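Local structure of demethylmenaquinone Methyltransferase (Thermus thermophilus, 1J3L) at residues M1-T6 against F142-E147; G15-M20 against G149-P154; V35-V40 against V128-L133; G88-G93 against G107-A112. The protein is a member of the RraA-like family, built around a curled mixed beta-sheet and assembled as a trimer. All blocks are in the same frame, centred on the assembly; numbering follows the deposited sequence.

Interaction 1: residues M1-T6 against F142-E147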
# COMPACT_ATOMS: atom_id res chain seq x y z
N MET A 1 -5.18 22.03 12.32
CA MET A 1 -4.64 22.00 10.93
C MET A 1 -3.87 23.27 10.61
O MET A 1 -4.04 24.31 11.26
CB MET A 1 -5.79 21.82 9.92
CG MET A 1 -6.40 20.43 9.92
SD MET A 1 -7.06 19.91 11.53
CE MET A 1 -5.66 18.99 12.21
N GLU A 2 -3.00 23.18 9.60
CA GLU A 2 -2.20 24.33 9.20
C GLU A 2 -1.82 24.23 7.73
O GLU A 2 -2.59 23.71 6.93
CB GLU A 2 -0.93 24.40 10.04
CG GLU A 2 -0.00 23.22 9.86
CD GLU A 2 1.38 23.49 10.41
OE1 GLU A 2 1.51 23.60 11.64
OE2 GLU A 2 2.32 23.59 9.60
N ALA A 3 -0.64 24.73 7.37
CA ALA A 3 -0.17 24.65 5.99
C ALA A 3 -0.56 23.31 5.39
O ALA A 3 -0.78 22.33 6.10
CB ALA A 3 1.36 24.80 5.95
N ARG A 4 -0.62 23.27 4.08
CA ARG A 4 -0.97 22.05 3.43
C ARG A 4 -0.26 21.95 2.12
O ARG A 4 0.13 22.95 1.49
CB ARG A 4 -2.44 21.94 3.12
CG ARG A 4 -3.27 21.32 4.20
CD ARG A 4 -2.76 19.96 4.68
NE ARG A 4 -3.73 18.87 4.51
CZ ARG A 4 -5.04 18.96 4.74
NH1 ARG A 4 -5.58 20.10 5.15
NH2 ARG A 4 -5.82 17.91 4.55
N THR A 5 -0.17 20.72 1.69
CA THR A 5 0.50 20.39 0.48
C THR A 5 -0.43 20.84 -0.64
O THR A 5 0.04 21.46 -1.58
CB THR A 5 0.80 18.86 0.52
OG1 THR A 5 1.97 18.55 -0.25
CG2 THR A 5 -0.41 18.09 0.04
N THR A 6 -1.72 20.52 -0.53
CA THR A 6 -2.70 20.86 -1.55
C THR A 6 -2.82 22.37 -1.77
O THR A 6 -2.54 22.86 -2.86
CB THR A 6 -4.07 20.22 -1.20
OG1 THR A 6 -4.47 20.60 0.13
CG2 THR A 6 -3.98 18.71 -1.27
N PHE A 142 12.26 23.78 -0.20
CA PHE A 142 11.44 23.61 0.99
C PHE A 142 10.51 22.42 0.77
O PHE A 142 9.86 22.32 -0.27
CB PHE A 142 10.61 24.87 1.25
CG PHE A 142 9.88 24.86 2.57
CD1 PHE A 142 10.57 24.91 3.77
CD2 PHE A 142 8.49 24.80 2.61
CE1 PHE A 142 9.90 24.90 5.00
CE2 PHE A 142 7.80 24.79 3.82
CZ PHE A 142 8.51 24.84 5.02
N LEU A 143 10.46 21.52 1.74
CA LEU A 143 9.60 20.36 1.62
C LEU A 143 8.44 20.40 2.60
O LEU A 143 8.58 20.82 3.74
CB LEU A 143 10.40 19.06 1.80
CG LEU A 143 9.62 17.75 1.68
CD1 LEU A 143 10.56 16.61 1.31
CD2 LEU A 143 8.91 17.46 2.99
N LEU A 144 7.29 19.96 2.11
CA LEU A 144 6.08 19.91 2.90
C LEU A 144 5.57 18.49 2.79
O LEU A 144 5.58 17.90 1.71
CB LEU A 144 5.05 20.89 2.34
CG LEU A 144 4.99 22.27 3.02
CD1 LEU A 144 4.56 23.33 2.03
CD2 LEU A 144 4.04 22.19 4.19
N ALA A 145 5.14 17.93 3.91
CA ALA A 145 4.64 16.56 3.89
C ALA A 145 3.43 16.37 4.77
O ALA A 145 3.40 16.81 5.93
CB ALA A 145 5.75 15.60 4.32
N ASP A 146 2.42 15.71 4.21
CA ASP A 146 1.19 15.40 4.93
C ASP A 146 0.48 14.23 4.25
O ASP A 146 1.02 13.62 3.34
CB ASP A 146 0.28 16.64 5.01
CG ASP A 146 -0.16 17.14 3.64
OD1 ASP A 146 -0.52 16.30 2.79
OD2 ASP A 146 -0.16 18.37 3.44
N GLU A 147 -0.74 13.93 4.71
CA GLU A 147 -1.53 12.83 4.17
C GLU A 147 -1.81 12.87 2.67
O GLU A 147 -2.14 11.84 2.08
CB GLU A 147 -2.87 12.73 4.90
CG GLU A 147 -3.81 13.90 4.65
CD GLU A 147 -3.62 15.05 5.63
OE1 GLU A 147 -2.72 14.97 6.50
OE2 GLU A 147 -4.39 16.03 5.54
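A salt-bridge network of Arg4, Asp146 and Glu147 seats the start of helix 5-11 on the end of strand 142-146, in the curled mixed sheet of this RraA-like fold. Arg4 occupies the N-cap position, and Thr5, the first helical residue, gives its backbone N to Asp146 OD2 at 2.9 Å, meeting that oxygen nearly along its C-O bond. An acidic residue suits the place because the first turn leaves its N-H groups without helical acceptors, and a carboxylate can take one up. A chi1 of 61° turns the Asp146 carboxylate to the helix start; its other oxygen, OD1, accepts the N-H of Asp148. Asp146 OD2 also lies at the edge of the Arg4 guanidinium, near its plane, in a long ion pair with NE at 3.8 Å. Glu147 is shared: Arg30 also bridges to it, so two arginines gather round one carboxylate. Two residues before Asp146 in the strand, Leu144 CD2 touches the CB of Ala3 at 4.1 Å, an apolar pair. The Arg4 chain, bent at chi2 and chi3, brings NH2 to 2.6 Å from Glu147 OE2, a salt bridge whose hydrogen bond is weak, with an N-H...O angle of only 116°.

Interaction 2: residues G15-M20 against G149-P154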
# COMPACT_ATOMS: atom_id res chain seq x y z
N GLY A 15 5.84 24.39 -8.14
CA GLY A 15 6.32 23.41 -7.20
C GLY A 15 6.22 22.00 -7.77
O GLY A 15 5.42 21.74 -8.67
N GLU A 16 7.05 21.10 -7.25
CA GLU A 16 7.05 19.71 -7.68
C GLU A 16 6.31 18.95 -6.60
O GLU A 16 6.36 19.33 -5.43
CB GLU A 16 8.48 19.20 -7.79
CG GLU A 16 9.21 19.64 -9.05
CD GLU A 16 8.80 18.84 -10.25
OE1 GLU A 16 7.59 18.87 -10.59
OE2 GLU A 16 9.67 18.18 -10.86
N ALA A 17 5.62 17.88 -6.98
CA ALA A 17 4.86 17.10 -6.01
C ALA A 17 5.00 15.59 -6.21
O ALA A 17 5.17 15.10 -7.33
CB ALA A 17 3.38 17.50 -6.07
N LEU A 18 4.96 14.87 -5.10
CA LEU A 18 5.04 13.42 -5.12
C LEU A 18 3.80 12.87 -4.44
O LEU A 18 3.32 13.42 -3.44
CB LEU A 18 6.30 12.95 -4.38
CG LEU A 18 7.61 13.10 -5.16
CD1 LEU A 18 8.79 12.72 -4.30
CD2 LEU A 18 7.55 12.21 -6.39
N PRO A 19 3.22 11.79 -5.00
CA PRO A 19 2.02 11.20 -4.40
C PRO A 19 2.39 10.55 -3.07
O PRO A 19 3.56 10.24 -2.82
CB PRO A 19 1.57 10.19 -5.45
CG PRO A 19 2.87 9.79 -6.10
CD PRO A 19 3.60 11.09 -6.24
N MSE A 20 1.40 10.36 -2.21
CA MSE A 20 1.63 9.74 -0.92
C MSE A 20 1.73 8.22 -1.08
O MSE A 20 0.81 7.49 -0.71
CB MSE A 20 0.51 10.11 0.07
CG MSE A 20 0.72 9.58 1.49
SE MSE A 20 2.59 9.55 1.99
CE MSE A 20 2.94 11.43 1.97
N GLY A 149 0.47 13.86 0.46
CA GLY A 149 1.72 13.75 -0.28
C GLY A 149 2.82 14.72 0.10
O GLY A 149 2.83 15.29 1.19
N LEU A 150 3.76 14.91 -0.83
CA LEU A 150 4.90 15.79 -0.60
C LEU A 150 4.98 16.92 -1.61
O LEU A 150 4.89 16.69 -2.82
CB LEU A 150 6.20 14.99 -0.70
CG LEU A 150 6.28 13.62 -0.03
CD1 LEU A 150 7.64 13.00 -0.31
CD2 LEU A 150 6.08 13.78 1.45
N LEU A 151 5.15 18.14 -1.12
CA LEU A 151 5.27 19.31 -1.98
C LEU A 151 6.67 19.89 -1.84
O LEU A 151 7.14 20.15 -0.73
CB LEU A 151 4.23 20.37 -1.61
CG LEU A 151 4.18 21.59 -2.55
CD1 LEU A 151 3.71 21.17 -3.93
CD2 LEU A 151 3.24 22.64 -1.98
N LEU A 152 7.34 20.09 -2.97
CA LEU A 152 8.69 20.65 -3.00
C LEU A 152 8.66 22.03 -3.64
O LEU A 152 8.35 22.15 -4.83
CB LEU A 152 9.62 19.74 -3.80
CG LEU A 152 9.92 18.33 -3.29
CD1 LEU A 152 10.76 17.61 -4.33
CD2 LEU A 152 10.66 18.41 -1.96
N LEU A 153 9.01 23.06 -2.87
CA LEU A 153 9.02 24.43 -3.36
C LEU A 153 10.46 24.93 -3.46
O LEU A 153 11.29 24.60 -2.61
CB LEU A 153 8.23 25.33 -2.40
CG LEU A 153 6.76 24.92 -2.20
CD1 LEU A 153 6.13 25.68 -1.06
CD2 LEU A 153 6.02 25.15 -3.49
N PRO A 154 10.78 25.72 -4.50
CA PRO A 154 12.14 26.25 -4.69
C PRO A 154 12.67 26.95 -3.44
O PRO A 154 13.88 27.08 -3.25
CB PRO A 154 11.97 27.21 -5.87
CG PRO A 154 10.84 26.58 -6.65
CD PRO A 154 9.88 26.21 -5.55
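Leu18 and Leu150 point to the same face of the sheet, and with CG anti to the carbonyl carbon in both (chi1 -77° and -44°) their branches swing together until the CD1 of Leu18 meets the CD1 of Leu150 at 4.2 Å. Met20, modelled as selenomethionine, turns at chi2 and chi3 and folds its end back over the neighbouring strand: its CE reaches the CA of Gly149 at 3.5 Å, tighter than usual for two carbons, and the CD2 of Leu150 at 4.0 Å. Glycine suits position 149 because, at its phi of 125°, any CB would run into Leu18 O and the carbonyl of the preceding residue; the bare CA also lets the methyl group settle on it. Between the strands, Glu16 and Leu152 form one hydrogen-bonded pair, Leu18 and Leu150 another. In the first, Leu152 N gives an almost straight bond of 2.8 Å to Glu16 O; in the second, Leu150 N donates to Leu18 O at 3.0 Å. Ala17 and Leu151 make the non-hydrogen-bonded pair between them, where the close backbones bring Ala17 CA to Leu150 O in a CA-H...O contact of 3.2 Å. Helix 5-11 covers Leu151, whose CD1 packs on Glu16 O. Lys116 of the second subunit packs on Ala17 and donates from NZ to Gly15 O. Strands 142-146 and 149-153 form a beta hairpin, and 16-18 adds antiparallel to the outer side of 149-153 within the mixed sheet.

Interaction 3: residues V35-V40 against V128-L133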
# COMPACT_ATOMS: atom_id res chain seq x y z
N VAL A 35 15.09 21.28 2.72
CA VAL A 35 15.58 20.00 2.24
C VAL A 35 17.10 19.83 2.25
O VAL A 35 17.86 20.73 1.89
CB VAL A 35 15.08 19.70 0.79
CG1 VAL A 35 15.71 18.43 0.27
CG2 VAL A 35 13.56 19.57 0.78
N ARG A 36 17.51 18.64 2.65
CA ARG A 36 18.91 18.23 2.70
C ARG A 36 18.84 16.88 1.99
O ARG A 36 18.01 16.04 2.34
CB ARG A 36 19.34 18.04 4.15
CG ARG A 36 20.83 18.07 4.35
CD ARG A 36 21.35 19.49 4.51
NE ARG A 36 22.80 19.50 4.48
CZ ARG A 36 23.59 18.86 5.35
NH1 ARG A 36 23.05 18.15 6.34
NH2 ARG A 36 24.90 18.93 5.22
N THR A 37 19.69 16.65 1.00
CA THR A 37 19.64 15.39 0.27
C THR A 37 20.81 14.46 0.52
O THR A 37 21.84 14.84 1.07
CB THR A 37 19.57 15.63 -1.25
OG1 THR A 37 20.81 16.19 -1.71
CG2 THR A 37 18.43 16.57 -1.59
N LEU A 38 20.63 13.22 0.08
CA LEU A 38 21.63 12.19 0.24
C LEU A 38 21.30 11.03 -0.70
O LEU A 38 20.14 10.63 -0.83
CB LEU A 38 21.63 11.73 1.69
CG LEU A 38 22.64 10.70 2.17
CD1 LEU A 38 24.05 11.17 1.86
CD2 LEU A 38 22.45 10.49 3.66
N ARG A 39 22.32 10.52 -1.36
CA ARG A 39 22.14 9.40 -2.27
C ARG A 39 23.04 8.27 -1.80
O ARG A 39 24.24 8.46 -1.63
CB ARG A 39 22.49 9.78 -3.70
CG ARG A 39 22.39 8.61 -4.67
CD ARG A 39 22.72 9.02 -6.09
NE ARG A 39 21.77 10.00 -6.61
CZ ARG A 39 22.09 11.24 -6.98
NH1 ARG A 39 23.35 11.65 -6.89
NH2 ARG A 39 21.16 12.06 -7.43
N VAL A 40 22.45 7.11 -1.57
CA VAL A 40 23.20 5.95 -1.13
C VAL A 40 22.48 4.72 -1.64
O VAL A 40 21.40 4.80 -2.23
CB VAL A 40 23.28 5.83 0.41
CG1 VAL A 40 24.00 7.02 0.98
CG2 VAL A 40 21.87 5.70 1.01
N VAL A 128 23.25 16.51 -3.18
CA VAL A 128 23.28 16.50 -4.64
C VAL A 128 21.85 16.45 -5.17
O VAL A 128 20.94 16.00 -4.47
CB VAL A 128 24.00 15.27 -5.21
CG1 VAL A 128 25.47 15.29 -4.85
CG2 VAL A 128 23.33 14.01 -4.70
N PRO A 129 21.63 16.94 -6.40
CA PRO A 129 20.28 16.91 -6.96
C PRO A 129 19.82 15.46 -7.06
O PRO A 129 20.58 14.60 -7.50
CB PRO A 129 20.46 17.55 -8.34
CG PRO A 129 21.59 18.50 -8.12
CD PRO A 129 22.54 17.68 -7.29
N LEU A 130 18.59 15.18 -6.65
CA LEU A 130 18.07 13.82 -6.70
C LEU A 130 16.91 13.75 -7.68
O LEU A 130 16.25 14.76 -7.94
CB LEU A 130 17.54 13.37 -5.34
CG LEU A 130 18.39 13.46 -4.08
CD1 LEU A 130 17.51 13.09 -2.90
CD2 LEU A 130 19.59 12.53 -4.16
N LYS A 131 16.65 12.56 -8.19
CA LYS A 131 15.54 12.34 -9.11
C LYS A 131 14.75 11.18 -8.50
O LYS A 131 15.17 10.03 -8.57
CB LYS A 131 16.04 11.97 -10.51
CG LYS A 131 14.97 12.00 -11.59
CD LYS A 131 15.33 11.13 -12.78
CE LYS A 131 15.44 9.66 -12.37
NZ LYS A 131 15.65 8.74 -13.52
N VAL A 132 13.61 11.49 -7.89
CA VAL A 132 12.79 10.47 -7.25
C VAL A 132 11.39 10.37 -7.85
O VAL A 132 10.64 11.35 -7.88
CB VAL A 132 12.67 10.74 -5.72
CG1 VAL A 132 11.74 9.72 -5.08
CG2 VAL A 132 14.05 10.69 -5.08
N LEU A 133 11.05 9.17 -8.32
CA LEU A 133 9.75 8.94 -8.95
C LEU A 133 9.45 10.07 -9.92
O LEU A 133 8.41 10.73 -9.83
CB LEU A 133 8.63 8.83 -7.91
CG LEU A 133 8.62 7.60 -6.99
CD1 LEU A 133 7.42 7.68 -6.05
CD2 LEU A 133 8.55 6.32 -7.82
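Thr37 and Leu130 form the close-packed half of this contact, the CB of Thr37 lying 3.7 Å from the CD1 of Leu130 as the two side chains pass alongside each other, head to tail. A threonine serves two ends here. Its CG2 also borders Leu130, whereas OG1, placed between backbone N and carbonyl carbon by a chi1 of 68°, donates to Val128 O at 2.8 Å, tilted from the carbonyl plane. Val137 covers both Thr37 and Leu130, so the leucine fills an apolar interior. The two strands are not hydrogen-bonded partners: 130-132, half of a small antiparallel sheet with 135-137, crosses the 35-39 part of strand 31-39 at 81°, the axes 8.8 Å apart at closest approach. The outer side is more polar and more exposed, with Arg39 spread along it. Arginine suits this border because its long chain can cover apolar groups while the charged end meets Pro129 O and Glu125. It extends straight until chi3 and then bends, so that Leu130 CD2 lies over one face of the guanidinium, 3.7 Å from NH2. At the guanidinium edge, tilted somewhat from its plane, Pro129 O accepts from that NH2 at 2.6 Å. The other terminal nitrogen, NH1, passes 3.2 Å from Val128 CG2 and forms a salt bridge with Glu125.

Interaction 4: residues G88-G93 against G107-A112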
# COMPACT_ATOMS: atom_id res chain seq x y z
N GLY A 88 12.15 16.09 9.95
CA GLY A 88 11.73 14.83 9.36
C GLY A 88 12.74 14.22 8.41
O GLY A 88 13.71 14.85 8.00
N VAL A 89 12.48 12.96 8.05
CA VAL A 89 13.33 12.21 7.14
C VAL A 89 12.42 11.51 6.12
O VAL A 89 11.40 10.92 6.49
CB VAL A 89 14.12 11.10 7.89
CG1 VAL A 89 15.21 10.53 6.97
CG2 VAL A 89 14.71 11.66 9.18
N VAL A 90 12.78 11.62 4.85
CA VAL A 90 12.01 10.95 3.80
C VAL A 90 12.94 9.95 3.15
O VAL A 90 13.99 10.31 2.63
CB VAL A 90 11.52 11.93 2.74
CG1 VAL A 90 10.98 11.15 1.56
CG2 VAL A 90 10.44 12.82 3.32
N VAL A 91 12.57 8.68 3.19
CA VAL A 91 13.42 7.65 2.62
C VAL A 91 12.85 6.98 1.38
O VAL A 91 11.81 6.32 1.43
CB VAL A 91 13.72 6.54 3.67
CG1 VAL A 91 14.66 5.49 3.09
CG2 VAL A 91 14.34 7.16 4.91
N HIS A 92 13.53 7.17 0.25
CA HIS A 92 13.12 6.50 -0.97
C HIS A 92 13.85 5.19 -0.82
O HIS A 92 14.93 4.99 -1.38
CB HIS A 92 13.62 7.22 -2.22
CG HIS A 92 13.13 6.59 -3.49
ND1 HIS A 92 13.95 6.38 -4.59
CD2 HIS A 92 11.91 6.13 -3.84
CE1 HIS A 92 13.24 5.83 -5.56
NE2 HIS A 92 12.00 5.67 -5.13
N GLY A 93 13.27 4.30 -0.01
CA GLY A 93 13.87 3.02 0.29
C GLY A 93 13.24 2.49 1.56
O GLY A 93 12.10 2.86 1.88
N GLY A 107 8.83 13.41 11.57
CA GLY A 107 8.21 12.80 10.42
C GLY A 107 9.15 11.75 9.87
O GLY A 107 10.36 11.97 9.83
N LEU A 108 8.61 10.60 9.48
CA LEU A 108 9.42 9.52 8.91
C LEU A 108 8.67 8.72 7.83
O LEU A 108 7.82 7.88 8.15
CB LEU A 108 9.91 8.58 10.01
CG LEU A 108 10.87 9.18 11.04
CD1 LEU A 108 11.22 8.12 12.08
CD2 LEU A 108 12.13 9.68 10.34
N LEU A 109 9.00 8.98 6.57
CA LEU A 109 8.38 8.29 5.46
C LEU A 109 9.36 7.33 4.80
O LEU A 109 10.56 7.61 4.73
CB LEU A 109 7.89 9.28 4.40
CG LEU A 109 7.02 10.44 4.87
CD1 LEU A 109 6.56 11.30 3.67
CD2 LEU A 109 5.83 9.88 5.62
N ALA A 110 8.85 6.21 4.34
CA ALA A 110 9.67 5.22 3.68
C ALA A 110 8.74 4.38 2.82
O ALA A 110 7.52 4.44 2.99
CB ALA A 110 10.38 4.35 4.70
N LEU A 111 9.30 3.62 1.89
CA LEU A 111 8.50 2.77 1.03
C LEU A 111 8.08 1.52 1.78
O LEU A 111 7.03 0.94 1.51
CB LEU A 111 9.29 2.40 -0.24
CG LEU A 111 9.64 3.58 -1.15
CD1 LEU A 111 10.55 3.11 -2.28
CD2 LEU A 111 8.36 4.21 -1.70
N ALA A 112 8.91 1.11 2.73
CA ALA A 112 8.63 -0.08 3.50
C ALA A 112 9.64 -0.33 4.59
O ALA A 112 10.71 0.28 4.63
CB ALA A 112 8.58 -1.30 2.58
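Strands 88-92 and 107-110 run parallel, with 1° between their directions and axes 4.6 Å apart, and the register pairs Gly88 with Gly107, Val89 with Leu108 and Val90 with Leu109. Val89 uses both its N and its O on strand 107-110: the N donates to Gly107 O at 2.9 Å, and the O accepts from Leu109 N. Val91 N then donates to Leu109 O at 2.7 Å. The regular pattern breaks at His92, the centre of an inverse gamma turn closed by a weak bond from Gly93 N to Val91 O. The turn carries the chain on, so that Gly93 O, rather than Val91 O, receives Leu111 N at 2.9 Å. Glycine fits position 93, where phi is 160°. Val89 and Leu108 share one face, their side chains aligned next to each other; the CD2 of Leu108 is pressed to 3.5 Å from the CG2 of Val89, a tight fit. On the other face, Val90 CG2 and Leu109 CD1 pair more loosely at 4.2 Å, with Phe31 packed on both residues. Branched valines suit these buried strands, since they favour extended backbones and fill the interior. At the end of strand 88-92, His92 CD2 touches Leu111 CD1 at 3.7 Å. Strand 88-92 is also parallel to 58-63 on its other edge, and helix 98-101 lies between the paired strands in sequence, making this a beta-alpha-beta crossover.

How the interactions relate
All four contacts reach one curled sheet. Interactions 1 and 2, with centres 9 Å apart, share neighbouring strands: Leu144 N probably bonds to Leu151 O at 2.9 Å, and both contacts touch the second subunit. Interaction 4 lies nearest the chain's centre, about 5 Å from it, and meets interaction 2 where Leu150 CD2 packs on Leu109 CD1 at 3.4 Å. Interaction 3 adjoins interaction 1 through Val35 CG2 on Leu143 CB and interaction 4 through Val132 CG1 on the His92 ring. Along the chain, interaction 4 nests inside 3, and 3 inside both 1 and 2. The bound magnesium ion is about 11 Å from the side chain of Leu153.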